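Local coordinates for protein ribokinase (Arabidopsis thaliana, PDB 6ILS) that phosphorylates D-ribose at O-5 with ATP in a magnesium-dependent reaction, supplying ribose 5-phosphate for nucleotide synthesis and the pentose phosphate pathway, at residues Pro55-Gly60 against His83-Arg88. Sequence-based numbering, arbitrary orientation.
Sequences PTYFVG and HLDYVR
The phenol ring of Y57 lies against H83 as an offset stack, ring centroids 4.7 Å apart and planes only 18° from parallel. Within this pair the H83 methylene comes nearest: CB sits over one face of the Y57 ring, 3.5 Å from its centroid, as a CH-pi contact. With CG of Y57 anti to the carbonyl carbon (chi1 -74°), the ring reaches across to H83; D85 OD2 meets its edge 3.7 Å from CE2, while Y86 CD2 approaches Y57 CD2 obliquely. Y86 CB rests on V59 CG2, and V87 CG2 packs 3.7 Å from F58 CD2. Without the phenol ring, as with an alanine at Y57, H83 would probably lose its stacking face and its weak ND1 bond be less firmly held. Backbone bonds grip both ends of the contact. T56 O accepts a hydrogen bond from H83 N at 2.8 Å and a weak one from H83 ND1, meeting the imidazole at its edge. F58 N returns a bond to H83 O, and R88 N reaches G60 O at 3.1 Å. Outward, I132 of helix 131-134 packs on Y57, V59 and Y86, E131 hydrogen-bonds Y86 OH, and D129 forms a salt bridge with R88. The contact closes a beta-alpha-beta unit: strand 87-90, outermost in this chain, runs parallel to strand 56-63 after helix 66-75. Where the type I turn L84 to V87 lifts the chain off the strand, a water replaces direct backbone bonds, donating to F58 O and H83 O and accepting from Y86 N, so these polar groups keep partners.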
# COMPACT_ATOMS: atom_id res chain seq x y z
N PRO B 55 13.91 3.16 27.50
CA PRO B 55 12.46 3.22 27.59
C PRO B 55 11.96 4.24 26.57
O PRO B 55 12.28 5.34 26.71
CB PRO B 55 12.19 3.78 28.99
CG PRO B 55 13.41 3.44 29.77
CD PRO B 55 14.55 3.35 28.79
N THR B 56 11.13 3.80 25.63
CA THR B 56 10.72 4.66 24.52
C THR B 56 9.22 4.62 24.27
O THR B 56 8.64 3.54 24.14
CB THR B 56 11.46 4.26 23.23
OG1 THR B 56 12.87 4.41 23.41
CG2 THR B 56 11.02 5.13 22.06
N TYR B 57 8.59 5.80 24.21
CA TYR B 57 7.19 5.95 23.89
C TYR B 57 7.05 6.59 22.52
O TYR B 57 7.79 7.51 22.18
CB TYR B 57 6.47 6.85 24.92
CG TYR B 57 6.24 6.18 26.24
CD1 TYR B 57 7.28 5.99 27.13
CD2 TYR B 57 4.98 5.70 26.59
CE1 TYR B 57 7.08 5.35 28.34
CE2 TYR B 57 4.77 5.06 27.79
CZ TYR B 57 5.82 4.89 28.66
OH TYR B 57 5.63 4.26 29.86
N PHE B 58 6.07 6.13 21.74
CA PHE B 58 5.74 6.77 20.48
C PHE B 58 4.36 7.39 20.62
O PHE B 58 3.39 6.69 20.95
CB PHE B 58 5.77 5.77 19.31
CG PHE B 58 5.28 6.34 18.01
CD1 PHE B 58 5.89 7.45 17.44
CD2 PHE B 58 4.22 5.76 17.34
CE1 PHE B 58 5.45 8.00 16.26
CE2 PHE B 58 3.77 6.29 16.13
CZ PHE B 58 4.40 7.41 15.58
N VAL B 59 4.28 8.69 20.38
CA VAL B 59 3.00 9.40 20.34
C VAL B 59 2.65 9.72 18.89
O VAL B 59 3.35 10.48 18.20
CB VAL B 59 3.05 10.70 21.16
CG1 VAL B 59 1.68 11.42 21.10
CG2 VAL B 59 3.46 10.40 22.59
N GLY B 60 1.56 9.14 18.41
CA GLY B 60 1.26 9.27 17.01
C GLY B 60 -0.19 8.90 16.74
O GLY B 60 -0.89 8.45 17.64
N HIS B 83 6.79 1.47 23.80
CA HIS B 83 5.54 1.65 24.54
C HIS B 83 4.54 2.40 23.67
O HIS B 83 4.80 3.53 23.25
CB HIS B 83 5.78 2.39 25.85
CG HIS B 83 6.61 1.62 26.83
ND1 HIS B 83 7.98 1.58 26.77
CD2 HIS B 83 6.25 0.84 27.89
CE1 HIS B 83 8.44 0.82 27.75
NE2 HIS B 83 7.41 0.36 28.44
N LEU B 84 3.39 1.78 23.41
CA LEU B 84 2.41 2.34 22.48
C LEU B 84 1.17 2.95 23.15
O LEU B 84 0.19 3.24 22.47
CB LEU B 84 1.96 1.25 21.49
CG LEU B 84 3.10 0.73 20.61
CD1 LEU B 84 2.62 -0.32 19.62
CD2 LEU B 84 3.73 1.89 19.86
N ASP B 85 1.23 3.17 24.47
CA ASP B 85 0.06 3.65 25.22
C ASP B 85 -0.59 4.90 24.61
O ASP B 85 -1.81 5.07 24.70
CB ASP B 85 0.40 3.94 26.69
CG ASP B 85 1.42 2.97 27.28
OD1 ASP B 85 1.93 2.07 26.58
OD2 ASP B 85 1.69 3.09 28.50
N TYR B 86 0.21 5.78 24.01
CA TYR B 86 -0.30 7.06 23.54
C TYR B 86 -0.47 7.15 22.04
O TYR B 86 -0.61 8.23 21.48
CB TYR B 86 0.61 8.19 24.02
CG TYR B 86 0.65 8.25 25.51
CD1 TYR B 86 -0.27 9.02 26.21
CD2 TYR B 86 1.58 7.52 26.23
CE1 TYR B 86 -0.26 9.06 27.60
CE2 TYR B 86 1.60 7.56 27.60
CZ TYR B 86 0.68 8.32 28.28
OH TYR B 86 0.72 8.35 29.66
N VAL B 87 -0.48 5.99 21.40
CA VAL B 87 -0.87 5.93 20.01
C VAL B 87 -2.39 5.89 19.97
O VAL B 87 -3.01 5.14 20.72
CB VAL B 87 -0.29 4.69 19.30
CG1 VAL B 87 -0.79 4.63 17.87
CG2 VAL B 87 1.25 4.70 19.33
N ARG B 88 -2.99 6.72 19.14
CA ARG B 88 -4.43 6.69 18.95
C ARG B 88 -4.75 6.38 17.50
O ARG B 88 -4.05 6.84 16.60
CB ARG B 88 -5.07 8.02 19.35
CG ARG B 88 -5.02 8.31 20.83
CD ARG B 88 -5.93 9.49 21.17
NE ARG B 88 -5.81 9.87 22.58
CZ ARG B 88 -6.56 10.79 23.17
NH1 ARG B 88 -7.50 11.43 22.49
NH2 ARG B 88 -6.37 11.07 24.46
O HOH W 1 2.97 5.76 23.55